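UDP-N-Acetylenolpyruvylglucosamine Reductase (Thermus caldophilus, PDB 2GQT) catalyses the FAD-dependent reduction of enolpyruvyl-UDP-N-acetylglucosamine by NADPH to UDP-N-acetylmuramate, a step in peptidoglycan biosynthesis. Local coordinates at residues A[32-37]-A[159-164]; A[75-80]-A[128-133]; A[199-204]-A[211-216]; A[252-255]-A[259-262]. All blocks are in the same frame, centred on the assembly; numbering follows the deposited sequence.

Contact 1. Residues A[32-37]-A[159-164]; sequences EELKRA and GGIVTR. With FAD (flavin-adenine dinucleotide), chain C.
Leu34 makes a small, buried, wholly apolar helix-on-strand contact with Ile161 and Thr163, joining helix 31-37 to strand 161-171 within the FAD-binding part of the chain. Its CG lies anti to the backbone N (chi1 -172°), which with chi2 at 57° directs the two methyl branches to different partners on the strand. CD1 rests 3.9 Å from CD1 of Ile161, the two side chains running alongside in opposed directions, while CD2 meets CG2 of Thr163 at 3.6 Å. Only the methyl of the threonine is spent on the helix; its hydroxyl is hydrogen-bonded to the carboxylate of Glu132 on the neighbouring strand 128-135. The side chains of Ile161 and Thr163 face the helix in the usual beta alternation; between them, the backbone N-H and C=O of Val162 pair with the FAD adenine. The N-H of Val162 bonds to N1A of FAD at 2.9 Å, and its carbonyl O accepts from N6A of FAD, also at 2.9 Å, with a fairly straight N-H...O angle of 166°. This donor-acceptor pair matches the Watson-Crick edge of adenine. Phe134 and Leu65 also pack against Leu34, adding to the apolar layer between the helix and the adenine-binding strand.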
loop_
_atom_site.group_PDB
_atom_site.type_symbol
_atom_site.label_atom_id
_atom_site.label_comp_id
_atom_site.label_asym_id
_atom_site.label_seq_id
_atom_site.Cartn_x
_atom_site.Cartn_y
_atom_site.Cartn_z
ATOM N N GLU A 32 18.213 -7.025 14.798
ATOM C CA GLU A 32 17.995 -7.584 16.136
ATOM C C GLU A 32 16.659 -7.162 16.747
ATOM O O GLU A 32 15.985 -7.965 17.392
ATOM C CB GLU A 32 19.162 -7.254 17.078
ATOM C CG GLU A 32 20.438 -8.039 16.784
ATOM C CD GLU A 32 20.208 -9.544 16.775
ATOM O OE1 GLU A 32 19.619 -10.072 17.745
ATOM O OE2 GLU A 32 20.612 -10.198 15.791
ATOM N N GLU A 33 16.271 -5.908 16.528
ATOM C CA GLU A 33 14.974 -5.428 16.988
ATOM C C GLU A 33 13.836 -6.145 16.252
ATOM O O GLU A 33 12.830 -6.487 16.862
ATOM C CB GLU A 33 14.868 -3.905 16.845
ATOM C CG GLU A 33 15.687 -3.132 17.898
ATOM C CD GLU A 33 15.690 -1.625 17.682
ATOM O OE1 GLU A 33 16.424 -0.910 18.403
ATOM O OE2 GLU A 33 14.966 -1.140 16.792
ATOM N N LEU A 34 14.012 -6.395 14.954
ATOM C CA LEU A 34 13.023 -7.170 14.185
ATOM C C LEU A 34 12.870 -8.598 14.718
ATOM O O LEU A 34 11.748 -9.089 14.854
ATOM C CB LEU A 34 13.364 -7.196 12.694
ATOM C CG LEU A 34 12.286 -7.830 11.803
ATOM C CD1 LEU A 34 10.937 -7.126 11.959
ATOM C CD2 LEU A 34 12.726 -7.836 10.360
ATOM N N LYS A 35 13.993 -9.250 15.026
ATOM C CA LYS A 35 13.976 -10.610 15.582
ATOM C C LYS A 35 13.180 -10.662 16.884
ATOM O O LYS A 35 12.412 -11.601 17.109
ATOM C CB LYS A 35 15.400 -11.143 15.777
ATOM C CG LYS A 35 16.074 -11.545 14.469
ATOM C CD LYS A 35 17.591 -11.568 14.570
ATOM C CE LYS A 35 18.130 -12.948 14.894
ATOM N NZ LYS A 35 19.617 -12.944 14.828
ATOM N N ARG A 36 13.338 -9.629 17.712
ATOM C CA ARG A 36 12.629 -9.525 18.984
ATOM C C ARG A 36 11.131 -9.237 18.814
ATOM O O ARG A 36 10.293 -9.874 19.452
ATOM C CB ARG A 36 13.285 -8.473 19.890
ATOM C CG ARG A 36 12.577 -8.263 21.218
ATOM C CD ARG A 36 13.007 -6.978 21.893
ATOM N NE ARG A 36 11.924 -6.438 22.712
ATOM C CZ ARG A 36 11.850 -5.183 23.146
ATOM N NH1 ARG A 36 12.799 -4.302 22.844
ATOM N NH2 ARG A 36 10.817 -4.805 23.883
ATOM N N ALA A 37 10.800 -8.283 17.946
ATOM C CA ALA A 37 9.406 -7.901 17.718
ATOM C C ALA A 37 8.556 -9.072 17.212
ATOM O O ALA A 37 7.370 -9.153 17.522
ATOM C CB ALA A 37 9.335 -6.739 16.741
ATOM N N GLY A 159 4.052 -15.536 7.233
ATOM C CA GLY A 159 4.551 -14.581 8.213
ATOM C C GLY A 159 5.646 -13.660 7.687
ATOM O O GLY A 159 6.216 -12.875 8.447
ATOM N N GLY A 160 5.925 -13.729 6.387
ATOM C CA GLY A 160 7.064 -13.022 5.798
ATOM C C GLY A 160 6.977 -11.515 5.888
ATOM O O GLY A 160 5.938 -10.916 5.602
ATOM N N ILE A 161 8.086 -10.906 6.299
ATOM C CA ILE A 161 8.222 -9.457 6.319
ATOM C C ILE A 161 9.253 -9.072 5.264
ATOM O O ILE A 161 10.415 -9.471 5.351
ATOM C CB ILE A 161 8.674 -8.964 7.704
ATOM C CG1 ILE A 161 7.705 -9.454 8.783
ATOM C CG2 ILE A 161 8.803 -7.430 7.714
ATOM C CD1 ILE A 161 8.092 -9.039 10.183
ATOM N N VAL A 162 8.830 -8.326 4.248
ATOM C CA VAL A 162 9.776 -7.777 3.282
ATOM C C VAL A 162 10.614 -6.718 3.997
ATOM O O VAL A 162 10.064 -5.803 4.607
ATOM C CB VAL A 162 9.044 -7.160 2.087
ATOM C CG1 VAL A 162 10.032 -6.533 1.099
ATOM C CG2 VAL A 162 8.166 -8.213 1.405
ATOM N N THR A 163 11.931 -6.877 3.954
ATOM C CA THR A 163 12.824 -5.990 4.698
ATOM C C THR A 163 13.672 -5.088 3.803
ATOM O O THR A 163 14.066 -3.999 4.232
ATOM C CB THR A 163 13.750 -6.792 5.623
ATOM O OG1 THR A 163 14.340 -7.864 4.880
ATOM C CG2 THR A 163 12.955 -7.366 6.777
ATOM N N ARG A 164 13.910 -5.520 2.566
ATOM C CA ARG A 164 14.855 -4.856 1.675
ATOM C C ARG A 164 14.663 -5.400 0.267
ATOM O O ARG A 164 14.334 -6.571 0.117
ATOM C CB ARG A 164 16.257 -5.277 2.129
ATOM C CG ARG A 164 17.343 -4.271 2.132
ATOM C CD ARG A 164 18.440 -4.855 3.012
ATOM N NE ARG A 164 18.533 -4.066 4.224
ATOM C CZ ARG A 164 18.352 -4.481 5.475
ATOM N NH1 ARG A 164 18.084 -5.745 5.783
ATOM N NH2 ARG A 164 18.475 -3.592 6.445
HETATM P PA FAD C . -0.306 -1.069 3.971
HETATM O O1A FAD C . -1.615 -0.532 3.565
HETATM O O2A FAD C . 0.363 -0.559 5.189
HETATM O O5B FAD C . -0.361 -2.650 4.096
HETATM C C5B FAD C . -0.951 -3.418 3.040
HETATM C C4B FAD C . -0.582 -4.876 3.197
HETATM O O4B FAD C . 0.844 -5.010 3.027
HETATM C C3B FAD C . -0.910 -5.468 4.575
HETATM O O3B FAD C . -1.214 -6.852 4.392
HETATM C C2B FAD C . 0.411 -5.310 5.318
HETATM O O2B FAD C . 0.548 -6.252 6.381
HETATM C C1B FAD C . 1.397 -5.632 4.215
HETATM N N9A FAD C . 2.762 -5.098 4.406
HETATM C C8A FAD C . 3.111 -3.808 4.539
HETATM N N7A FAD C . 4.438 -3.730 4.665
HETATM C C5A FAD C . 4.937 -4.968 4.583
HETATM C C6A FAD C . 6.219 -5.526 4.661
HETATM N N6A FAD C . 7.325 -4.787 4.819
HETATM N N1A FAD C . 6.343 -6.864 4.546
HETATM C C2A FAD C . 5.269 -7.650 4.386
HETATM N N3A FAD C . 4.029 -7.174 4.321
HETATM C C4A FAD C . 3.862 -5.841 4.425
HETATM N N1 FAD C . -2.519 0.328 -5.383
HETATM C C2 FAD C . -2.131 -0.099 -6.635
HETATM O O2 FAD C . -1.811 -1.266 -6.808
HETATM N N3 FAD C . -2.132 0.792 -7.704
HETATM C C4 FAD C . -2.491 2.125 -7.544
HETATM O O4 FAD C . -2.469 2.889 -8.515
HETATM C C4X FAD C . -2.872 2.549 -6.272
HETATM N N5 FAD C . -3.250 3.874 -6.068
HETATM C C5X FAD C . -3.567 4.306 -4.774
HETATM C C6 FAD C . -3.878 5.650 -4.567
HETATM C C7 FAD C . -4.186 6.119 -3.293
HETATM C C7M FAD C . -4.512 7.603 -3.089
HETATM C C8 FAD C . -4.188 5.223 -2.219
HETATM C C8M FAD C . -4.530 5.720 -0.807
HETATM C C9 FAD C . -3.886 3.880 -2.428
HETATM C C9A FAD C . -3.573 3.405 -3.701
HETATM N N10 FAD C . -3.265 2.053 -3.926
HETATM C C10 FAD C . -2.885 1.647 -5.204
HETATM C "C1'" FAD C . -3.354 1.033 -2.848
HETATM C "C2'" FAD C . -2.071 0.954 -2.005
HETATM O "O2'" FAD C . -1.286 2.154 -2.154
HETATM C "C3'" FAD C . -1.197 -0.243 -2.382
HETATM O "O3'" FAD C . -1.914 -1.461 -2.141
HETATM C "C4'" FAD C . 0.134 -0.239 -1.618
HETATM O "O4'" FAD C . 0.993 -1.242 -2.164
HETATM C "C5'" FAD C . -0.023 -0.477 -0.119
HETATM O "O5'" FAD C . 1.256 -0.241 0.473
HETATM P P FAD C . 1.341 0.296 1.973
HETATM O O1P FAD C . 2.777 0.387 2.302
HETATM O O2P FAD C . 0.469 1.470 2.185
HETATM O O3P FAD C . 0.740 -0.987 2.731
#

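Contact 2. Residues A[75-80]-A[128-133]; sequences KGWVGA and LEAVEV
Trp77 and Ala130 meet although their strands are not hydrogen-bonded to one another: 77-79 and 128-135 each pair with strand 161-171, and the indole bridges the step across that middle strand. With CG beside the backbone N (chi1 -74°), the ring is carried toward 128-135, and the far corner of its six-membered ring does the touching. CH2 lies 4.2 Å from CB of Ala130, and CZ3 comes equally near CB of Glu132. The backbone N of Glu132 sits at the ring edge, near its plane, 4.1 Å from CZ3, so this is van der Waals packing with no hydrogen bond. The Glu132 side chain crosses the indole at about a right angle and sends its carboxylate on to a salt bridge with Arg164, whose side chain also packs on Trp77. Arg166, on the same middle strand, makes a cation-pi contact with the indole. Opposite Arg166, Glu129 and Ala130 form a classic beta bulge, so the tryptophan packs beside an irregularity in the antiparallel sheet of the FAD-binding domain.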
loop_
_atom_site.group_PDB
_atom_site.type_symbol
_atom_site.label_atom_id
_atom_site.label_comp_id
_atom_site.label_asym_id
_atom_site.label_seq_id
_atom_site.Cartn_x
_atom_site.Cartn_y
_atom_site.Cartn_z
ATOM N N LYS A 75 21.056 1.870 -6.649
ATOM C CA LYS A 75 21.889 0.902 -7.349
ATOM C C LYS A 75 22.338 -0.226 -6.417
ATOM O O LYS A 75 23.197 -1.042 -6.777
ATOM C CB LYS A 75 23.085 1.608 -7.992
ATOM C CG LYS A 75 22.696 2.542 -9.138
ATOM C CD LYS A 75 23.896 3.305 -9.683
ATOM C CE LYS A 75 23.532 4.102 -10.925
ATOM N NZ LYS A 75 23.036 3.236 -12.032
ATOM N N GLY A 76 21.746 -0.270 -5.226
ATOM C CA GLY A 76 22.036 -1.323 -4.257
ATOM C C GLY A 76 20.782 -1.739 -3.519
ATOM O O GLY A 76 19.719 -1.884 -4.119
ATOM N N TRP A 77 20.909 -1.941 -2.214
ATOM C CA TRP A 77 19.763 -2.358 -1.422
ATOM C C TRP A 77 18.907 -1.174 -1.013
ATOM O O TRP A 77 19.421 -0.095 -0.664
ATOM C CB TRP A 77 20.221 -3.156 -0.204
ATOM C CG TRP A 77 20.681 -4.535 -0.580
ATOM C CD1 TRP A 77 21.965 -4.942 -0.810
ATOM C CD2 TRP A 77 19.848 -5.673 -0.818
ATOM N NE1 TRP A 77 21.981 -6.271 -1.160
ATOM C CE2 TRP A 77 20.694 -6.744 -1.173
ATOM C CE3 TRP A 77 18.461 -5.894 -0.755
ATOM C CZ2 TRP A 77 20.201 -8.027 -1.451
ATOM C CZ3 TRP A 77 17.972 -7.163 -1.039
ATOM C CH2 TRP A 77 18.839 -8.207 -1.395
ATOM N N VAL A 78 17.596 -1.399 -1.067
ATOM C CA VAL A 78 16.598 -0.393 -0.770
ATOM C C VAL A 78 15.736 -0.926 0.370
ATOM O O VAL A 78 15.094 -1.961 0.233
ATOM C CB VAL A 78 15.727 -0.111 -2.029
ATOM C CG1 VAL A 78 14.532 0.775 -1.713
ATOM C CG2 VAL A 78 16.574 0.494 -3.150
ATOM N N GLY A 79 15.729 -0.247 1.506
ATOM C CA GLY A 79 14.963 -0.707 2.654
ATOM C C GLY A 79 13.465 -0.728 2.406
ATOM O O GLY A 79 12.934 0.138 1.727
ATOM N N ALA A 80 12.783 -1.726 2.963
ATOM C CA ALA A 80 11.347 -1.881 2.724
ATOM C C ALA A 80 10.484 -0.801 3.364
ATOM O O ALA A 80 9.336 -0.613 2.959
ATOM C CB ALA A 80 10.889 -3.245 3.168
ATOM N N LEU A 128 11.666 -5.326 -9.722
ATOM C CA LEU A 128 12.437 -6.030 -8.706
ATOM C C LEU A 128 13.501 -6.933 -9.298
ATOM O O LEU A 128 13.239 -7.639 -10.276
ATOM C CB LEU A 128 11.506 -6.869 -7.817
ATOM C CG LEU A 128 10.506 -6.097 -6.942
ATOM C CD1 LEU A 128 9.547 -7.062 -6.274
ATOM C CD2 LEU A 128 11.218 -5.221 -5.907
ATOM N N GLU A 129 14.688 -6.914 -8.694
ATOM C CA GLU A 129 15.743 -7.900 -8.972
ATOM C C GLU A 129 15.888 -8.929 -7.856
ATOM O O GLU A 129 16.178 -10.099 -8.123
ATOM C CB GLU A 129 17.097 -7.214 -9.175
ATOM C CG GLU A 129 17.261 -6.538 -10.523
ATOM C CD GLU A 129 18.603 -5.838 -10.700
ATOM O OE1 GLU A 129 18.902 -5.470 -11.851
ATOM O OE2 GLU A 129 19.339 -5.639 -9.707
ATOM N N ALA A 130 15.702 -8.494 -6.613
ATOM C CA ALA A 130 15.820 -9.365 -5.454
ATOM C C ALA A 130 15.005 -8.797 -4.314
ATOM O O ALA A 130 14.785 -7.583 -4.242
ATOM C CB ALA A 130 17.273 -9.527 -5.033
ATOM N N VAL A 131 14.570 -9.674 -3.417
ATOM C CA VAL A 131 13.756 -9.295 -2.271
ATOM C C VAL A 131 14.240 -10.064 -1.048
ATOM O O VAL A 131 14.273 -11.306 -1.058
ATOM C CB VAL A 131 12.260 -9.619 -2.500
ATOM C CG1 VAL A 131 11.422 -9.178 -1.306
ATOM C CG2 VAL A 131 11.749 -8.962 -3.785
ATOM N N GLU A 132 14.600 -9.335 0.004
ATOM C CA GLU A 132 14.921 -9.955 1.285
ATOM C C GLU A 132 13.633 -10.070 2.087
ATOM O O GLU A 132 12.894 -9.088 2.230
ATOM C CB GLU A 132 15.962 -9.147 2.054
ATOM C CG GLU A 132 16.438 -9.829 3.322
ATOM C CD GLU A 132 17.423 -8.980 4.090
ATOM O OE1 GLU A 132 18.632 -9.296 4.083
ATOM O OE2 GLU A 132 16.983 -7.992 4.699
ATOM N N VAL A 133 13.355 -11.275 2.582
ATOM C CA VAL A 133 12.163 -11.541 3.385
ATOM C C VAL A 133 12.594 -12.202 4.695
ATOM O O VAL A 133 13.369 -13.164 4.689
ATOM C CB VAL A 133 11.159 -12.464 2.651
ATOM C CG1 VAL A 133 9.912 -12.697 3.499
ATOM C CG2 VAL A 133 10.770 -11.894 1.302
#

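Contact 3. Residues A[199-204]-A[211-216]; sequences CAFKNP and RLIDER
Leu212, on helix 209-215, extends its CD1 methyl to the ring of Pro204, 4.2 Å from CG of the proline. The contact belongs to a short connection in the C-terminal domain, in which the irregular segment after Cys199, probably the proton donor of the active site, leads into helix 209-215 and packs back against it. Asn203 helps to fix this connection, its OD1 accepting the backbone N-H of Ala209, at the start of the helix. Next along the helix, Ile213 carries the buried half of the contact. Its CG1 stands beside the backbone N (chi1 -68°) and the chain runs on nearly extended (chi2 163°), which delivers CD1 obliquely to the Phe201 ring, 3.7 Å from CD1 and 4.1 Å from CE1 of that ring. The two side chains cross at about a right angle. Val254 of helix 244-257 packs on both of them, so the same apolar cluster includes a second helix. Further along, Glu215 and Arg216 pair with each other, Arg216 NE lying 3.2 Å from Glu215 OE2 in a salt bridge. As the helix finishes, the backbone N of Arg216 bonds to Leu212 O at 3.1 Å and, weakly, to Ile213 O at 3.3 Å.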
loop_
_atom_site.group_PDB
_atom_site.type_symbol
_atom_site.label_atom_id
_atom_site.label_comp_id
_atom_site.label_asym_id
_atom_site.label_seq_id
_atom_site.Cartn_x
_atom_site.Cartn_y
_atom_site.Cartn_z
ATOM N N CYS A 199 -8.467 2.795 -4.523
ATOM C CA CYS A 199 -9.617 2.076 -5.064
ATOM C C CYS A 199 -10.210 1.128 -4.014
ATOM O O CYS A 199 -9.523 0.225 -3.523
ATOM C CB CYS A 199 -9.226 1.320 -6.338
ATOM S SG CYS A 199 -8.894 2.378 -7.785
ATOM N N ALA A 200 -11.472 1.371 -3.649
ATOM C CA ALA A 200 -12.200 0.532 -2.690
ATOM C C ALA A 200 -12.398 -0.879 -3.206
ATOM O O ALA A 200 -12.183 -1.851 -2.474
ATOM C CB ALA A 200 -13.559 1.157 -2.361
ATOM N N PHE A 201 -12.807 -0.976 -4.467
ATOM C CA PHE A 201 -13.234 -2.234 -5.059
ATOM C C PHE A 201 -12.310 -2.705 -6.172
ATOM O O PHE A 201 -11.642 -1.895 -6.821
ATOM C CB PHE A 201 -14.672 -2.118 -5.588
ATOM C CG PHE A 201 -15.690 -1.871 -4.509
ATOM C CD1 PHE A 201 -16.197 -0.596 -4.283
ATOM C CD2 PHE A 201 -16.128 -2.914 -3.705
ATOM C CE1 PHE A 201 -17.125 -0.370 -3.268
ATOM C CE2 PHE A 201 -17.054 -2.693 -2.685
ATOM C CZ PHE A 201 -17.556 -1.421 -2.475
ATOM N N LYS A 202 -12.290 -4.023 -6.358
ATOM C CA LYS A 202 -11.671 -4.668 -7.516
ATOM C C LYS A 202 -12.570 -4.510 -8.740
ATOM O O LYS A 202 -13.778 -4.330 -8.609
ATOM C CB LYS A 202 -11.507 -6.167 -7.255
ATOM C CG LYS A 202 -10.518 -6.532 -6.168
ATOM C CD LYS A 202 -10.450 -8.045 -5.994
ATOM C CE LYS A 202 -9.266 -8.467 -5.135
ATOM N NZ LYS A 202 -9.450 -8.089 -3.714
ATOM N N ASN A 203 -11.986 -4.628 -9.928
ATOM C CA ASN A 203 -12.765 -4.655 -11.163
ATOM C C ASN A 203 -13.181 -6.078 -11.551
ATOM O O ASN A 203 -12.343 -6.988 -11.561
ATOM C CB ASN A 203 -11.983 -4.002 -12.307
ATOM C CG ASN A 203 -11.695 -2.530 -12.064
ATOM O OD1 ASN A 203 -12.457 -1.830 -11.395
ATOM N ND2 ASN A 203 -10.593 -2.049 -12.621
ATOM N N PRO A 204 -14.477 -6.286 -11.858
ATOM C CA PRO A 204 -14.890 -7.569 -12.423
ATOM C C PRO A 204 -14.257 -7.772 -13.801
ATOM O O PRO A 204 -13.858 -6.785 -14.430
ATOM C CB PRO A 204 -16.411 -7.422 -12.555
ATOM C CG PRO A 204 -16.778 -6.318 -11.637
ATOM C CD PRO A 204 -15.623 -5.377 -11.691
ATOM N N ARG A 211 -16.611 3.107 -13.003
ATOM C CA ARG A 211 -17.632 3.375 -14.013
ATOM C C ARG A 211 -18.971 2.735 -13.642
ATOM O O ARG A 211 -20.019 3.374 -13.779
ATOM C CB ARG A 211 -17.167 2.912 -15.399
ATOM C CG ARG A 211 -17.793 3.681 -16.552
ATOM C CD ARG A 211 -17.097 3.397 -17.877
ATOM N NE ARG A 211 -15.651 3.573 -17.785
ATOM C CZ ARG A 211 -14.755 2.614 -18.017
ATOM N NH1 ARG A 211 -15.141 1.398 -18.386
ATOM N NH2 ARG A 211 -13.464 2.879 -17.896
ATOM N N LEU A 212 -18.935 1.490 -13.156
ATOM C CA LEU A 212 -20.155 0.797 -12.720
ATOM C C LEU A 212 -20.843 1.553 -11.586
ATOM O O LEU A 212 -22.051 1.767 -11.621
ATOM C CB LEU A 212 -19.879 -0.650 -12.283
ATOM C CG LEU A 212 -19.641 -1.722 -13.357
ATOM C CD1 LEU A 212 -19.099 -2.992 -12.708
ATOM C CD2 LEU A 212 -20.901 -2.035 -14.170
ATOM N N ILE A 213 -20.059 1.962 -10.591
ATOM C CA ILE A 213 -20.591 2.687 -9.442
ATOM C C ILE A 213 -21.182 4.028 -9.893
ATOM O O ILE A 213 -22.281 4.390 -9.471
ATOM C CB ILE A 213 -19.515 2.845 -8.343
ATOM C CG1 ILE A 213 -19.196 1.473 -7.725
ATOM C CG2 ILE A 213 -19.967 3.824 -7.258
ATOM C CD1 ILE A 213 -17.883 1.419 -6.924
ATOM N N ASP A 214 -20.461 4.731 -10.765
ATOM C CA ASP A 214 -20.939 5.978 -11.382
ATOM C C ASP A 214 -22.283 5.800 -12.097
ATOM O O ASP A 214 -23.229 6.543 -11.819
ATOM C CB ASP A 214 -19.886 6.546 -12.349
ATOM C CG ASP A 214 -20.128 8.017 -12.718
ATOM O OD1 ASP A 214 -19.378 8.529 -13.576
ATOM O OD2 ASP A 214 -21.039 8.663 -12.157
ATOM N N GLU A 215 -22.373 4.812 -12.998
ATOM C CA GLU A 215 -23.610 4.578 -13.781
ATOM C C GLU A 215 -24.788 4.225 -12.887
ATOM O O GLU A 215 -25.932 4.505 -13.230
ATOM C CB GLU A 215 -23.428 3.493 -14.861
ATOM C CG GLU A 215 -24.606 3.358 -15.875
ATOM C CD GLU A 215 -25.818 2.587 -15.326
ATOM O OE1 GLU A 215 -26.973 2.932 -15.678
ATOM O OE2 GLU A 215 -25.622 1.645 -14.535
ATOM N N ARG A 216 -24.505 3.593 -11.751
ATOM C CA ARG A 216 -25.545 3.250 -10.789
ATOM C C ARG A 216 -25.953 4.432 -9.908
ATOM O O ARG A 216 -26.830 4.298 -9.060
ATOM C CB ARG A 216 -25.122 2.061 -9.925
ATOM C CG ARG A 216 -24.847 0.794 -10.715
ATOM C CD ARG A 216 -25.954 0.489 -11.722
ATOM N NE ARG A 216 -25.712 -0.776 -12.401
ATOM C CZ ARG A 216 -25.932 -1.963 -11.849
ATOM N NH1 ARG A 216 -26.426 -2.047 -10.619
ATOM N NH2 ARG A 216 -25.665 -3.067 -12.532
#

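Contact 4. Residues A[252-255]-A[259-262]; sequences RRVQ and PLEL
Gln255 gives its side-chain NE2 to the backbone O of Leu260, a 2.9 Å hydrogen bond that ties helix 244-257 to the segment following it. The donor is tilted 18° from the carbonyl plane, and the N-H...O angle is 149°, so the bond is moderately bent. Beside it, CG1 of Val254 packs 3.9 Å from CD1 of Leu260, giving the same leucine a polar grip on its backbone and an apolar one on its side chain. A water forms the next shell: it accepts from Leu262 N at 3.0 Å, donates to Glu261 OE1 at 2.8 Å and is weakly bonded to Gln255 NE2. Further out, Phe201 and Ile213 also flank Leu260, while the backbone of Glu261 is hydrogen-bonded to that of Lys202. A leucine in place of Gln255 would probably leave the Leu260 carbonyl without this donor and remove a weak third bond to the water. Since NE2 serves both the carbonyl and, weakly, the water, the bonding favours the amide flip with its nitrogen turned to the 259-262 segment.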
loop_
_atom_site.group_PDB
_atom_site.type_symbol
_atom_site.label_atom_id
_atom_site.label_comp_id
_atom_site.label_asym_id
_atom_site.label_seq_id
_atom_site.Cartn_x
_atom_site.Cartn_y
_atom_site.Cartn_z
ATOM N N ARG A 252 -21.258 -2.188 2.009
ATOM C CA ARG A 252 -22.409 -3.075 1.880
ATOM C C ARG A 252 -23.488 -2.477 0.978
ATOM O O ARG A 252 -24.132 -3.192 0.212
ATOM C CB ARG A 252 -22.975 -3.424 3.251
ATOM C CG ARG A 252 -22.101 -4.375 4.049
ATOM C CD ARG A 252 -22.862 -4.975 5.225
ATOM N NE ARG A 252 -23.428 -3.945 6.092
ATOM C CZ ARG A 252 -22.764 -3.323 7.063
ATOM N NH1 ARG A 252 -21.492 -3.616 7.311
ATOM N NH2 ARG A 252 -23.376 -2.403 7.791
ATOM N N ARG A 253 -23.675 -1.162 1.054
ATOM C CA ARG A 253 -24.643 -0.493 0.196
ATOM C C ARG A 253 -24.274 -0.628 -1.279
ATOM O O ARG A 253 -25.143 -0.875 -2.116
ATOM C CB ARG A 253 -24.771 0.974 0.592
ATOM C CG ARG A 253 -25.425 1.186 1.957
ATOM C CD ARG A 253 -26.928 1.271 1.823
ATOM N NE ARG A 253 -27.297 2.578 1.292
ATOM C CZ ARG A 253 -28.228 2.775 0.371
ATOM N NH1 ARG A 253 -28.879 1.732 -0.145
ATOM N NH2 ARG A 253 -28.486 4.010 -0.045
ATOM N N VAL A 254 -22.986 -0.503 -1.592
ATOM C CA VAL A 254 -22.529 -0.708 -2.970
ATOM C C VAL A 254 -22.755 -2.158 -3.392
ATOM O O VAL A 254 -23.219 -2.420 -4.497
ATOM C CB VAL A 254 -21.033 -0.307 -3.185
ATOM C CG1 VAL A 254 -20.558 -0.674 -4.598
ATOM C CG2 VAL A 254 -20.836 1.176 -2.924
ATOM N N GLN A 255 -22.431 -3.086 -2.497
ATOM C CA GLN A 255 -22.539 -4.508 -2.791
ATOM C C GLN A 255 -23.987 -4.991 -2.930
ATOM O O GLN A 255 -24.242 -6.019 -3.561
ATOM C CB GLN A 255 -21.771 -5.313 -1.747
ATOM C CG GLN A 255 -20.259 -5.109 -1.845
ATOM C CD GLN A 255 -19.488 -5.831 -0.758
ATOM O OE1 GLN A 255 -19.962 -5.973 0.364
ATOM N NE2 GLN A 255 -18.273 -6.276 -1.094
ATOM N N PRO A 259 -22.100 -6.714 -7.726
ATOM C CA PRO A 259 -21.277 -7.788 -7.165
ATOM C C PRO A 259 -19.771 -7.457 -7.183
ATOM O O PRO A 259 -18.995 -8.067 -7.930
ATOM C CB PRO A 259 -21.594 -8.977 -8.075
ATOM C CG PRO A 259 -21.931 -8.360 -9.377
ATOM C CD PRO A 259 -22.658 -7.085 -9.042
ATOM N N LEU A 260 -19.369 -6.492 -6.360
ATOM C CA LEU A 260 -17.970 -6.071 -6.279
ATOM C C LEU A 260 -17.299 -6.602 -5.016
ATOM O O LEU A 260 -17.922 -6.661 -3.954
ATOM C CB LEU A 260 -17.876 -4.543 -6.311
ATOM C CG LEU A 260 -18.321 -3.808 -7.583
ATOM C CD1 LEU A 260 -18.314 -2.306 -7.370
ATOM C CD2 LEU A 260 -17.442 -4.180 -8.767
ATOM N N GLU A 261 -16.028 -6.990 -5.144
ATOM C CA GLU A 261 -15.219 -7.425 -4.004
ATOM C C GLU A 261 -14.282 -6.293 -3.592
ATOM O O GLU A 261 -13.825 -5.520 -4.438
ATOM C CB GLU A 261 -14.414 -8.695 -4.337
ATOM C CG GLU A 261 -15.255 -9.964 -4.561
ATOM C CD GLU A 261 -15.952 -10.469 -3.299
ATOM O OE1 GLU A 261 -15.346 -10.431 -2.204
ATOM O OE2 GLU A 261 -17.115 -10.920 -3.403
ATOM N N LEU A 262 -14.000 -6.204 -2.294
ATOM C CA LEU A 262 -13.085 -5.193 -1.766
ATOM C C LEU A 262 -11.656 -5.394 -2.235
ATOM O O LEU A 262 -11.146 -6.518 -2.252
ATOM C CB LEU A 262 -13.089 -5.204 -0.241
ATOM C CG LEU A 262 -14.153 -4.401 0.493
ATOM C CD1 LEU A 262 -13.915 -4.537 1.985
ATOM C CD2 LEU A 262 -14.123 -2.934 0.076
HETATM O O HOH W 1 -15.499 -8.184 -0.625
#

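How the contacts relate
The four contacts form two pairs on opposite sides of the chain's centre. Contacts 1 and 2 belong to the FAD-binding part, with centres about 14 Å apart; they share the antiparallel sheet in which strand 161-171 lies between 77-79 and 128-135, they touch where Glu132 binds Thr163 and Arg164, and contact 2 is nested within the loop that contact 1 closes. Contacts 3 and 4 follow in series in the C-terminal domain, centres about 9 Å apart, and touch directly: Lys202 NZ reaches the backbone O of Leu262. Between the pairs the centres are about 34 to 36 Å apart, with no touch. One pair lies at the sheet whose strand 161-171 binds the adenine; the other lies in the region holding Cys199.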